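Local coordinates for protein aldehyde dehydrogenase (Bartonella henselae, PDB 3I44) that probably catalyses the NAD(P)+-dependent oxidation of aldehydes to the corresponding carboxylic acids, at residues A[366-372]-A[386-392]; A[292-296]-A[406-410]; A[159-165]-A[486-490]; A[464-468]-A[479-483]. The protein carries 1 engineered substitution. One frame throughout, in Å; residues are numbered along the deposited sequence.

Interaction 1: residues A[366-372]-A[386-392]; sequences ATLVTGG and RPTVFAD
Thr367 faces Ala391 as a hydrogen-bonded antiparallel pair: Thr367 N donates to Ala391 O over 2.9 Å in a bent bond (136° at the hydrogen), and Ala391 N returns a straighter one to Thr367 O. Next comes the non-hydrogen-bonded pair Leu368–Phe390, where Leu368 CD1 sits over one face of the Phe390 ring, 4.0 Å from CE1, while Ala366 CB meets CD1 at 3.7 Å. Then the register slips. Val369 N bonds Val389 O, yet Val389 N reaches on to Thr370 O at 3.1 Å, so two residues face one. Val369 CG2 packs on Ala391 CB at 3.8 Å.

At one end Thr367 OG1, turned beside its own backbone N (chi1 -53°), donates to the anti lone pair of Asp392 OD2 at 2.7 Å; Asp392 OD1 is bonded by Tyr316. At the other end Thr388 OG1 takes the Gly372 N-H at 3.0 Å and gives its own proton to Arg386 O. The Arg386 guanidinium lies flat over the Gly371–Gly372 peptide, with Gly371 C 3.4 Å above its plane; NH1 bonds Thr373 O and NH2 a water that also holds Gly371 N. Helix 316-329 covers the Val369 side, and strand 408-414 continues the sheet beyond 388-391. Val369 and Thr370 opposite Val389 make a classic beta bulge, here in the antiparallel strand pair at the edge of the mixed sheet.

Interaction 2: residues A[292-296]-A[406-410]; sequences VRHCF and GPVLS
Leu409 packs into the helix face formed by Val292 and Cys295. Leu409 CG lies opposite its backbone N (chi1 176°), which carries the two methyls out to the helix: CD1 rests 3.8 Å from Cys295 SG, and CD2 touches Val292 CG2 at the same 3.8 Å, the Val292 and Leu409 side chains crossing at about a right angle. The sulfur also comes within 3.6 Å of Val408 O. The closest approach is that of Phe296 on Pro407, where Phe296 CD1 lies 3.7 Å from Pro407 CB and CE1 3.4 Å from Pro407 O.

This is a helix laid on a sheet, the segment axes 8.3 Å apart and at 136°. Helix 287-296 covers strand 408-414 of the mixed sheet that in this family belongs to the catalytic domain. Pro407, just before the strand, is the centre of an inverse gamma turn closed by Val408 N and Gly406 O.

Contact thins along the ring edge of Phe296, with CE1 4.3 Å from Leu409 CB. No hydrogen bond joins the segments, so the fit rests on van der Waals contact, apolar for the most part. On the helix's outer side the exposed Arg293 lies on Ile326.

Interaction 3: residues A[159-165]-A[486-490]; sequences YDAIGVV and KEFLD
The Tyr159 ring presents an edge to Leu489, whose CB lies near the ring plane and 4.0 Å from Tyr159 CD1; Lys486 approaches obliquely, its CE 3.5 Å from Tyr159 OH, and Phe142 meets the ring edge-to-face. The second ring, Phe488, takes Val165 CG2 at an oblique angle, 3.9 Å from CE1, and packs on helix 174-188. A third flat group, the Asp490 carboxylate, meets Ile162: the Ile162 and Asp490 side chains cross at about a right angle, with Ile162 CG1, anti to the backbone N (chi1 -160°), 3.5 Å from Asp490 OD2.

Strand 156-168 here pairs antiparallel with strand 489-494. In this family such strands form the small oligomerisation domain, while the same long strand runs on into the parallel sheet of the nucleotide-binding, Rossmann-like domain. A type I beta turn from Lys486 to Leu489 leads the C-terminal segment into the pairing.

Asp490 forms salt bridges to Arg451 and Arg476 of the second subunit, which probably compensates the charge of this buried carboxylate. Asp160 is bridged within its own chain to Lys492, and Tyr159 OH is bonded to Glu146.

Asp160 and Asp490 exchange two backbone bonds of 2.8 Å, both in the carbonyl plane, the Asp160 N-H...O angle being a nearly straight 168°. Beyond them Ile162 N reaches Phe488 O at 3.0 Å, with the donor standing 37° above the carbonyl plane.

Interaction 4: residues A[464-468]-A[479-483]; sequences GGSYF and EGGLW
Tyr467 CG sits between its backbone N and carbonyl carbon (chi1 70°), while Trp483 CG lies opposite its carbonyl carbon (chi1 -81°); together these rotations bring the tyrosine ring edge-on to the indole. Tyr467 CD2 stands over the centre of one indole face, 3.6 Å from Trp483 CE2, and the planes make 78°, a T-shaped (edge-to-face) pair with 5.0 Å between the centroids of the tyrosine ring and the five-membered ring. Tyr467 CB fills in against the same indole, 3.8 Å from Trp483 CD2. At the rim of the indole, in its plane, Gly465 O comes to 3.6 Å from CZ3.

Segment 464-468 lies in the loop that follows strand 454-457 and precedes helix 481-486. A single antiparallel bridge, Phe468 with Glu479, draws the chain back on itself after an excursion of ten residues and delivers it to that helix. Phe468 N donates to Glu479 O at 2.8 Å in the carbonyl plane; the return bond, Glu479 N to Phe468 O, has its donor tilted from the Phe468 carbonyl plane. One water bridges the two segments, giving a proton to Gly465 O at 2.6 Å and accepting one from Leu482 N.

The polar ends are settled elsewhere. Tyr467 OH bonds Gly453 O and its ring takes a cation-pi contact from Arg478, whereas Glu479 OE1 forms a salt bridge with Lys181. Ser466 and Trp483 both pack on Leu148 of the second subunit, and Tyr467 on Lys492 of the second subunit.

How the interactions relate
Interactions 1 and 2 are neighbours, centres 10 Å apart, in one mixed sheet: strands 388-391 and 408-414 lie side by side, joined through Phe390 N–Leu409 O and Thr388 N–Pro407 O, each 2.9 Å. Interactions 3 and 4 form the second cluster, centres 16 Å apart, linked by helix 481-486 running into strand 489-494. The clusters are well separated: interactions 1 and 3 lie about 47 Å apart between centres, on opposite sides of the chain's centre. Along the sequence interaction 3 spans all the others, interaction 2 spans interaction 1, and interaction 4 follows both. Interactions 1 and 2 thus build the sheet away from the second subunit, which touches neither, whereas 3 and 4 lie where the subunits meet.

Interaction 1: residues A[366-372]-A[386-392]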
loop_
_atom_site.group_PDB
_atom_site.type_symbol
_atom_site.label_atom_id
_atom_site.label_comp_id
_atom_site.label_asym_id
_atom_site.label_seq_id
_atom_site.Cartn_x
_atom_site.Cartn_y
_atom_site.Cartn_z
ATOM N N ALA A 366 -19.763 27.654 -20.276
ATOM C CA ALA A 366 -19.447 26.635 -21.315
ATOM C C ALA A 366 -20.552 26.685 -22.365
ATOM O O ALA A 366 -21.665 27.067 -22.046
ATOM C CB ALA A 366 -19.316 25.221 -20.715
ATOM N N THR A 367 -20.269 26.319 -23.609
ATOM C CA THR A 367 -21.347 26.158 -24.620
ATOM C C THR A 367 -22.195 24.898 -24.389
ATOM O O THR A 367 -21.689 23.769 -24.499
ATOM C CB THR A 367 -20.764 26.080 -26.023
ATOM O OG1 THR A 367 -19.931 27.217 -26.216
ATOM C CG2 THR A 367 -21.881 26.046 -27.113
ATOM N N LEU A 368 -23.483 25.083 -24.101
ATOM C CA LEU A 368 -24.428 23.985 -24.051
ATOM C C LEU A 368 -24.809 23.556 -25.464
ATOM O O LEU A 368 -25.531 24.281 -26.167
ATOM C CB LEU A 368 -25.682 24.352 -23.249
ATOM C CG LEU A 368 -26.774 23.297 -23.089
ATOM C CD1 LEU A 368 -26.258 22.037 -22.378
ATOM C CD2 LEU A 368 -27.972 23.882 -22.352
ATOM N N VAL A 369 -24.347 22.358 -25.864
ATOM C CA VAL A 369 -24.555 21.853 -27.224
ATOM C C VAL A 369 -25.876 21.163 -27.357
ATOM O O VAL A 369 -26.581 21.380 -28.343
ATOM C CB VAL A 369 -23.420 20.908 -27.661
ATOM C CG1 VAL A 369 -23.692 20.306 -29.070
ATOM C CG2 VAL A 369 -22.099 21.642 -27.603
ATOM N N THR A 370 -26.214 20.313 -26.381
ATOM C CA THR A 370 -27.531 19.692 -26.305
ATOM C C THR A 370 -27.776 19.166 -24.908
ATOM O O THR A 370 -26.869 19.121 -24.092
ATOM C CB THR A 370 -27.718 18.547 -27.324
ATOM O OG1 THR A 370 -28.993 17.925 -27.102
ATOM C CG2 THR A 370 -26.603 17.495 -27.201
ATOM N N GLY A 371 -29.000 18.752 -24.638
ATOM C CA GLY A 371 -29.389 18.366 -23.279
ATOM C C GLY A 371 -29.398 19.566 -22.354
ATOM O O GLY A 371 -29.549 20.715 -22.799
ATOM N N GLY A 372 -29.222 19.310 -21.061
ATOM C CA GLY A 372 -29.364 20.348 -20.034
ATOM C C GLY A 372 -30.049 19.803 -18.795
ATOM O O GLY A 372 -30.055 18.583 -18.547
ATOM N N ARG A 386 -30.869 14.026 -18.788
ATOM C CA ARG A 386 -30.781 14.177 -20.230
ATOM C C ARG A 386 -29.342 14.017 -20.687
ATOM O O ARG A 386 -28.454 14.689 -20.155
ATOM C CB ARG A 386 -31.264 15.583 -20.641
ATOM C CG ARG A 386 -32.717 15.873 -20.328
ATOM C CD ARG A 386 -33.033 17.368 -20.304
ATOM N NE ARG A 386 -32.924 17.988 -21.626
ATOM C CZ ARG A 386 -32.848 19.303 -21.826
ATOM N NH1 ARG A 386 -32.860 20.149 -20.805
ATOM N NH2 ARG A 386 -32.780 19.793 -23.059
ATOM N N PRO A 387 -29.098 13.200 -21.732
ATOM C CA PRO A 387 -27.763 13.200 -22.311
ATOM C C PRO A 387 -27.335 14.607 -22.699
ATOM O O PRO A 387 -28.003 15.272 -23.495
ATOM C CB PRO A 387 -27.911 12.312 -23.539
ATOM C CG PRO A 387 -29.015 11.417 -23.233
ATOM C CD PRO A 387 -29.965 12.185 -22.342
ATOM N N THR A 388 -26.235 15.068 -22.137
ATOM C CA THR A 388 -25.832 16.464 -22.249
ATOM C C THR A 388 -24.405 16.586 -22.762
ATOM O O THR A 388 -23.514 15.830 -22.347
ATOM C CB THR A 388 -25.984 17.147 -20.837
ATOM O OG1 THR A 388 -27.355 17.036 -20.421
ATOM C CG2 THR A 388 -25.546 18.612 -20.858
ATOM N N VAL A 389 -24.185 17.534 -23.664
ATOM C CA VAL A 389 -22.869 17.837 -24.182
ATOM C C VAL A 389 -22.529 19.309 -23.952
ATOM O O VAL A 389 -23.311 20.195 -24.323
ATOM C CB VAL A 389 -22.774 17.471 -25.701
ATOM C CG1 VAL A 389 -21.438 17.851 -26.286
ATOM C CG2 VAL A 389 -23.039 15.973 -25.940
ATOM N N PHE A 390 -21.350 19.573 -23.371
ATOM C CA PHE A 390 -20.769 20.910 -23.319
ATOM C C PHE A 390 -19.544 20.986 -24.207
ATOM O O PHE A 390 -18.795 20.007 -24.297
ATOM C CB PHE A 390 -20.354 21.252 -21.883
ATOM C CG PHE A 390 -21.499 21.491 -20.951
ATOM C CD1 PHE A 390 -22.117 22.743 -20.903
ATOM C CD2 PHE A 390 -21.973 20.476 -20.131
ATOM C CE1 PHE A 390 -23.182 22.977 -20.027
ATOM C CE2 PHE A 390 -23.032 20.696 -19.259
ATOM C CZ PHE A 390 -23.632 21.960 -19.199
ATOM N N ALA A 391 -19.335 22.141 -24.847
ATOM C CA ALA A 391 -18.149 22.430 -25.644
ATOM C C ALA A 391 -17.526 23.729 -25.139
ATOM O O ALA A 391 -18.125 24.420 -24.297
ATOM C CB ALA A 391 -18.481 22.526 -27.150
ATOM N N ASP A 392 -16.329 24.052 -25.635
ATOM C CA ASP A 392 -15.551 25.188 -25.140
ATOM C C ASP A 392 -15.433 25.161 -23.607
ATOM O O ASP A 392 -15.601 26.184 -22.938
ATOM C CB ASP A 392 -16.180 26.488 -25.645
ATOM C CG ASP A 392 -16.480 26.413 -27.133
ATOM O OD1 ASP A 392 -15.534 26.058 -27.875
ATOM O OD2 ASP A 392 -17.651 26.649 -27.547
HETATM O O HOH W 1 -29.969 15.473 -25.333
HETATM O O HOH W 2 -31.605 18.832 -25.504
HETATM O O HOH W 3 -31.152 16.595 -17.023
#

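Interaction 2: residues A[292-296]-A[406-410]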
loop_
_atom_site.group_PDB
_atom_site.type_symbol
_atom_site.label_atom_id
_atom_site.label_comp_id
_atom_site.label_asym_id
_atom_site.label_seq_id
_atom_site.Cartn_x
_atom_site.Cartn_y
_atom_site.Cartn_z
ATOM N N VAL A 292 -18.346 9.171 -27.526
ATOM C CA VAL A 292 -19.560 9.786 -26.982
ATOM C C VAL A 292 -20.423 8.697 -26.364
ATOM O O VAL A 292 -20.834 8.765 -25.190
ATOM C CB VAL A 292 -20.305 10.646 -28.058
ATOM C CG1 VAL A 292 -21.589 11.224 -27.469
ATOM C CG2 VAL A 292 -19.397 11.774 -28.576
ATOM N N ARG A 293 -20.612 7.625 -27.112
ATOM C CA ARG A 293 -21.335 6.481 -26.594
ATOM C C ARG A 293 -20.768 5.944 -25.284
ATOM O O ARG A 293 -21.536 5.549 -24.374
ATOM C CB ARG A 293 -21.359 5.339 -27.624
ATOM C CG ARG A 293 -22.305 5.571 -28.789
ATOM C CD ARG A 293 -22.234 4.430 -29.819
ATOM N NE ARG A 293 -23.256 4.621 -30.842
ATOM C CZ ARG A 293 -23.044 4.820 -32.152
ATOM N NH1 ARG A 293 -21.812 4.837 -32.691
ATOM N NH2 ARG A 293 -24.101 5.000 -32.946
ATOM N N HIS A 294 -19.439 5.899 -25.184
ATOM C CA HIS A 294 -18.787 5.348 -23.978
ATOM C C HIS A 294 -19.122 6.280 -22.763
ATOM O O HIS A 294 -19.400 5.802 -21.653
ATOM C CB HIS A 294 -17.248 5.232 -24.182
ATOM C CG HIS A 294 -16.551 4.434 -23.126
ATOM N ND1 HIS A 294 -15.218 4.085 -23.212
ATOM C CD2 HIS A 294 -17.001 3.911 -21.959
ATOM C CE1 HIS A 294 -14.888 3.362 -22.153
ATOM N NE2 HIS A 294 -15.949 3.254 -21.371
ATOM N N CYS A 295 -19.106 7.600 -22.991
ATOM C CA CYS A 295 -19.452 8.563 -21.954
ATOM C C CYS A 295 -20.856 8.353 -21.351
ATOM O O CYS A 295 -21.034 8.476 -20.142
ATOM C CB CYS A 295 -19.317 10.003 -22.468
ATOM S SG CYS A 295 -19.360 11.264 -21.123
ATOM N N PHE A 296 -21.843 8.017 -22.175
ATOM C CA PHE A 296 -23.211 7.883 -21.691
ATOM C C PHE A 296 -23.557 6.487 -21.186
ATOM O O PHE A 296 -24.598 6.298 -20.537
ATOM C CB PHE A 296 -24.219 8.281 -22.778
ATOM C CG PHE A 296 -24.045 9.720 -23.301
ATOM C CD1 PHE A 296 -23.586 10.747 -22.469
ATOM C CD2 PHE A 296 -24.346 10.019 -24.626
ATOM C CE1 PHE A 296 -23.419 12.064 -22.967
ATOM C CE2 PHE A 296 -24.221 11.342 -25.128
ATOM C CZ PHE A 296 -23.728 12.349 -24.303
ATOM N N GLY A 406 -22.969 11.269 -14.359
ATOM C CA GLY A 406 -24.202 11.304 -15.131
ATOM C C GLY A 406 -23.802 11.359 -16.600
ATOM O O GLY A 406 -22.598 11.444 -16.903
ATOM N N PRO A 407 -24.789 11.340 -17.520
ATOM C CA PRO A 407 -24.489 11.331 -18.946
ATOM C C PRO A 407 -24.143 12.700 -19.459
ATOM O O PRO A 407 -24.921 13.298 -20.203
ATOM C CB PRO A 407 -25.775 10.799 -19.548
ATOM C CG PRO A 407 -26.832 11.338 -18.629
ATOM C CD PRO A 407 -26.231 11.117 -17.278
ATOM N N VAL A 408 -22.963 13.176 -19.062
ATOM C CA VAL A 408 -22.545 14.524 -19.298
ATOM C C VAL A 408 -21.105 14.567 -19.842
ATOM O O VAL A 408 -20.147 14.226 -19.162
ATOM C CB VAL A 408 -22.668 15.349 -18.007
ATOM C CG1 VAL A 408 -22.168 16.791 -18.230
ATOM C CG2 VAL A 408 -24.128 15.316 -17.520
ATOM N N LEU A 409 -20.964 14.994 -21.084
ATOM C CA LEU A 409 -19.667 15.037 -21.745
ATOM C C LEU A 409 -19.172 16.465 -21.846
ATOM O O LEU A 409 -19.961 17.357 -22.153
ATOM C CB LEU A 409 -19.827 14.452 -23.143
ATOM C CG LEU A 409 -18.620 14.479 -24.066
ATOM C CD1 LEU A 409 -17.519 13.592 -23.501
ATOM C CD2 LEU A 409 -19.001 14.003 -25.465
ATOM N N SER A 410 -17.870 16.670 -21.614
ATOM C CA SER A 410 -17.216 17.950 -21.823
ATOM C C SER A 410 -16.209 17.904 -22.989
ATOM O O SER A 410 -15.283 17.092 -22.956
ATOM C CB SER A 410 -16.504 18.365 -20.525
ATOM O OG SER A 410 -17.426 18.547 -19.464
#

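Interaction 3: residues A[159-165]-A[486-490]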
loop_
_atom_site.group_PDB
_atom_site.type_symbol
_atom_site.label_atom_id
_atom_site.label_comp_id
_atom_site.label_asym_id
_atom_site.label_seq_id
_atom_site.Cartn_x
_atom_site.Cartn_y
_atom_site.Cartn_z
ATOM N N TYR A 159 3.650 -17.172 0.029
ATOM C CA TYR A 159 2.504 -16.271 0.107
ATOM C C TYR A 159 1.562 -16.820 1.158
ATOM O O TYR A 159 1.214 -18.026 1.122
ATOM C CB TYR A 159 1.754 -16.163 -1.227
ATOM C CG TYR A 159 2.521 -15.471 -2.343
ATOM C CD1 TYR A 159 2.426 -14.114 -2.524
ATOM C CD2 TYR A 159 3.365 -16.187 -3.181
ATOM C CE1 TYR A 159 3.124 -13.486 -3.512
ATOM C CE2 TYR A 159 4.072 -15.576 -4.180
ATOM C CZ TYR A 159 3.946 -14.218 -4.352
ATOM O OH TYR A 159 4.655 -13.553 -5.353
ATOM N N ASP A 160 1.128 -15.955 2.075
ATOM C CA ASP A 160 0.184 -16.334 3.153
ATOM C C ASP A 160 -1.100 -15.478 3.092
ATOM O O ASP A 160 -1.027 -14.257 2.873
ATOM C CB ASP A 160 0.806 -16.045 4.532
ATOM C CG ASP A 160 1.880 -17.057 4.960
ATOM O OD1 ASP A 160 1.703 -18.267 4.740
ATOM O OD2 ASP A 160 2.858 -16.596 5.603
ATOM N N ALA A 161 -2.251 -16.095 3.336
ATOM C CA ALA A 161 -3.485 -15.338 3.518
ATOM C C ALA A 161 -3.240 -14.128 4.452
ATOM O O ALA A 161 -2.753 -14.300 5.566
ATOM C CB ALA A 161 -4.567 -16.235 4.092
ATOM N N ILE A 162 -3.575 -12.922 4.000
ATOM C CA ILE A 162 -3.369 -11.720 4.830
ATOM C C ILE A 162 -4.171 -11.822 6.145
ATOM O O ILE A 162 -3.722 -11.327 7.191
ATOM C CB ILE A 162 -3.633 -10.397 4.047
ATOM C CG1 ILE A 162 -2.939 -9.222 4.754
ATOM C CG2 ILE A 162 -5.136 -10.140 3.861
ATOM C CD1 ILE A 162 -2.765 -7.888 3.899
ATOM N N GLY A 163 -5.311 -12.505 6.100
ATOM C CA GLY A 163 -6.150 -12.691 7.291
ATOM C C GLY A 163 -7.627 -12.463 7.035
ATOM O O GLY A 163 -8.148 -12.812 5.979
ATOM N N VAL A 164 -8.311 -11.879 8.028
ATOM C CA VAL A 164 -9.712 -11.581 7.945
ATOM C C VAL A 164 -9.799 -10.198 7.342
ATOM O O VAL A 164 -9.130 -9.303 7.791
ATOM C CB VAL A 164 -10.421 -11.632 9.325
ATOM C CG1 VAL A 164 -11.918 -11.516 9.138
ATOM C CG2 VAL A 164 -10.110 -12.929 10.096
ATOM N N VAL A 165 -10.616 -10.026 6.304
ATOM C CA VAL A 165 -10.642 -8.796 5.539
ATOM C C VAL A 165 -12.012 -8.178 5.465
ATOM O O VAL A 165 -13.052 -8.860 5.529
ATOM C CB VAL A 165 -10.052 -9.019 4.129
ATOM C CG1 VAL A 165 -8.652 -9.649 4.286
ATOM C CG2 VAL A 165 -10.956 -9.948 3.285
ATOM N N LYS A 486 -3.041 -11.389 -5.330
ATOM C CA LYS A 486 -1.908 -10.986 -4.482
ATOM C C LYS A 486 -2.229 -9.859 -3.488
ATOM O O LYS A 486 -1.566 -9.758 -2.452
ATOM C CB LYS A 486 -0.674 -10.596 -5.298
ATOM C CG LYS A 486 0.008 -11.816 -5.869
ATOM C CD LYS A 486 1.038 -11.490 -6.928
ATOM C CE LYS A 486 1.829 -12.727 -7.284
ATOM N NZ LYS A 486 2.857 -12.419 -8.345
ATOM N N GLU A 487 -3.193 -9.002 -3.795
ATOM C CA GLU A 487 -3.609 -8.014 -2.810
ATOM C C GLU A 487 -4.119 -8.679 -1.519
ATOM O O GLU A 487 -4.135 -8.042 -0.475
ATOM C CB GLU A 487 -4.703 -7.084 -3.369
ATOM C CG GLU A 487 -4.294 -6.168 -4.522
ATOM C CD GLU A 487 -5.286 -5.005 -4.722
ATOM O OE1 GLU A 487 -6.521 -5.245 -4.747
ATOM O OE2 GLU A 487 -4.811 -3.859 -4.846
ATOM N N PHE A 488 -4.543 -9.943 -1.573
ATOM C CA PHE A 488 -5.024 -10.655 -0.360
ATOM C C PHE A 488 -3.976 -11.588 0.294
ATOM O O PHE A 488 -4.303 -12.425 1.172
ATOM C CB PHE A 488 -6.342 -11.376 -0.661
ATOM C CG PHE A 488 -7.493 -10.416 -0.889
ATOM C CD1 PHE A 488 -8.189 -9.879 0.188
ATOM C CD2 PHE A 488 -7.861 -10.035 -2.181
ATOM C CE1 PHE A 488 -9.227 -8.960 -0.027
ATOM C CE2 PHE A 488 -8.902 -9.131 -2.404
ATOM C CZ PHE A 488 -9.578 -8.593 -1.333
ATOM N N LEU A 489 -2.722 -11.424 -0.127
ATOM C CA LEU A 489 -1.602 -12.245 0.384
ATOM C C LEU A 489 -0.512 -11.368 0.973
ATOM O O LEU A 489 -0.250 -10.302 0.443
ATOM C CB LEU A 489 -0.977 -13.046 -0.784
ATOM C CG LEU A 489 -1.966 -14.063 -1.370
ATOM C CD1 LEU A 489 -1.503 -14.663 -2.715
ATOM C CD2 LEU A 489 -2.228 -15.141 -0.327
ATOM N N ASP A 490 0.129 -11.848 2.048
ATOM C CA ASP A 490 1.386 -11.334 2.523
ATOM C C ASP A 490 2.488 -12.202 1.941
ATOM O O ASP A 490 2.307 -13.425 1.722
ATOM C CB ASP A 490 1.496 -11.376 4.066
ATOM C CG ASP A 490 0.872 -10.149 4.754
ATOM O OD1 ASP A 490 1.030 -9.039 4.233
ATOM O OD2 ASP A 490 0.249 -10.304 5.842
#

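Interaction 4: residues A[464-468]-A[479-483]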
loop_
_atom_site.group_PDB
_atom_site.type_symbol
_atom_site.label_atom_id
_atom_site.label_comp_id
_atom_site.label_asym_id
_atom_site.label_seq_id
_atom_site.Cartn_x
_atom_site.Cartn_y
_atom_site.Cartn_z
ATOM N N GLY A 464 -8.163 -9.839 -20.642
ATOM C CA GLY A 464 -8.632 -10.567 -19.482
ATOM C C GLY A 464 -7.447 -10.968 -18.656
ATOM O O GLY A 464 -6.417 -11.383 -19.186
ATOM N N GLY A 465 -7.547 -10.794 -17.349
ATOM C CA GLY A 465 -6.371 -11.047 -16.505
ATOM C C GLY A 465 -5.460 -9.855 -16.254
ATOM O O GLY A 465 -4.589 -9.923 -15.385
ATOM N N SER A 466 -5.606 -8.792 -17.041
ATOM C CA SER A 466 -5.000 -7.517 -16.713
ATOM C C SER A 466 -5.606 -7.010 -15.404
ATOM O O SER A 466 -6.704 -7.370 -15.035
ATOM C CB SER A 466 -5.268 -6.492 -17.820
ATOM O OG SER A 466 -4.766 -5.183 -17.494
ATOM N N TYR A 467 -4.888 -6.142 -14.720
ATOM C CA TYR A 467 -5.467 -5.443 -13.574
ATOM C C TYR A 467 -6.396 -4.321 -13.981
ATOM O O TYR A 467 -6.332 -3.804 -15.112
ATOM C CB TYR A 467 -4.377 -4.868 -12.689
ATOM C CG TYR A 467 -3.578 -3.697 -13.217
ATOM C CD1 TYR A 467 -4.130 -2.420 -13.328
ATOM C CD2 TYR A 467 -2.231 -3.842 -13.516
ATOM C CE1 TYR A 467 -3.365 -1.336 -13.736
ATOM C CE2 TYR A 467 -1.450 -2.760 -13.912
ATOM C CZ TYR A 467 -2.023 -1.517 -14.024
ATOM O OH TYR A 467 -1.247 -0.486 -14.405
ATOM N N PHE A 468 -7.222 -3.930 -13.024
ATOM C CA PHE A 468 -7.972 -2.714 -13.093
ATOM C C PHE A 468 -7.623 -1.841 -11.880
ATOM O O PHE A 468 -7.792 -2.263 -10.725
ATOM C CB PHE A 468 -9.477 -3.012 -13.100
ATOM C CG PHE A 468 -10.334 -1.787 -13.359
ATOM C CD1 PHE A 468 -10.861 -1.549 -14.627
ATOM C CD2 PHE A 468 -10.593 -0.871 -12.348
ATOM C CE1 PHE A 468 -11.642 -0.419 -14.872
ATOM C CE2 PHE A 468 -11.369 0.258 -12.585
ATOM C CZ PHE A 468 -11.894 0.485 -13.833
ATOM N N GLU A 479 -6.865 -4.606 -9.031
ATOM C CA GLU A 479 -7.853 -5.666 -8.921
ATOM C C GLU A 479 -7.824 -6.542 -10.171
ATOM O O GLU A 479 -7.488 -6.073 -11.235
ATOM C CB GLU A 479 -9.243 -5.080 -8.678
ATOM C CG GLU A 479 -9.379 -4.373 -7.313
ATOM C CD GLU A 479 -10.805 -4.251 -6.798
ATOM O OE1 GLU A 479 -11.037 -4.507 -5.586
ATOM O OE2 GLU A 479 -11.720 -3.969 -7.594
ATOM N N GLY A 480 -8.185 -7.810 -10.040
ATOM C CA GLY A 480 -8.311 -8.672 -11.197
ATOM C C GLY A 480 -7.085 -9.540 -11.457
ATOM O O GLY A 480 -5.935 -9.136 -11.202
ATOM N N GLY A 481 -7.328 -10.737 -12.001
ATOM C CA GLY A 481 -6.242 -11.659 -12.315
ATOM C C GLY A 481 -5.259 -11.883 -11.166
ATOM O O GLY A 481 -5.627 -11.932 -9.973
ATOM N N LEU A 482 -3.986 -11.981 -11.524
ATOM C CA LEU A 482 -2.961 -12.312 -10.532
ATOM C C LEU A 482 -2.756 -11.160 -9.553
ATOM O O LEU A 482 -2.497 -11.390 -8.367
ATOM C CB LEU A 482 -1.626 -12.591 -11.203
ATOM C CG LEU A 482 -1.223 -14.053 -11.270
ATOM C CD1 LEU A 482 -0.023 -14.172 -12.230
ATOM C CD2 LEU A 482 -0.892 -14.516 -9.859
ATOM N N TRP A 483 -2.854 -9.936 -10.071
ATOM C CA TRP A 483 -2.679 -8.744 -9.244
ATOM C C TRP A 483 -3.670 -8.810 -8.088
ATOM O O TRP A 483 -3.311 -8.556 -6.935
ATOM C CB TRP A 483 -2.889 -7.455 -10.058
ATOM C CG TRP A 483 -1.675 -7.002 -10.901
ATOM C CD1 TRP A 483 -0.609 -6.226 -10.480
ATOM C CD2 TRP A 483 -1.430 -7.294 -12.273
ATOM N NE1 TRP A 483 0.256 -6.019 -11.505
ATOM C CE2 TRP A 483 -0.206 -6.671 -12.618
ATOM C CE3 TRP A 483 -2.119 -8.021 -13.243
ATOM C CZ2 TRP A 483 0.334 -6.739 -13.896
ATOM C CZ3 TRP A 483 -1.570 -8.112 -14.520
ATOM C CH2 TRP A 483 -0.349 -7.467 -14.834
HETATM O O HOH W 4 -3.225 -11.904 -14.324
#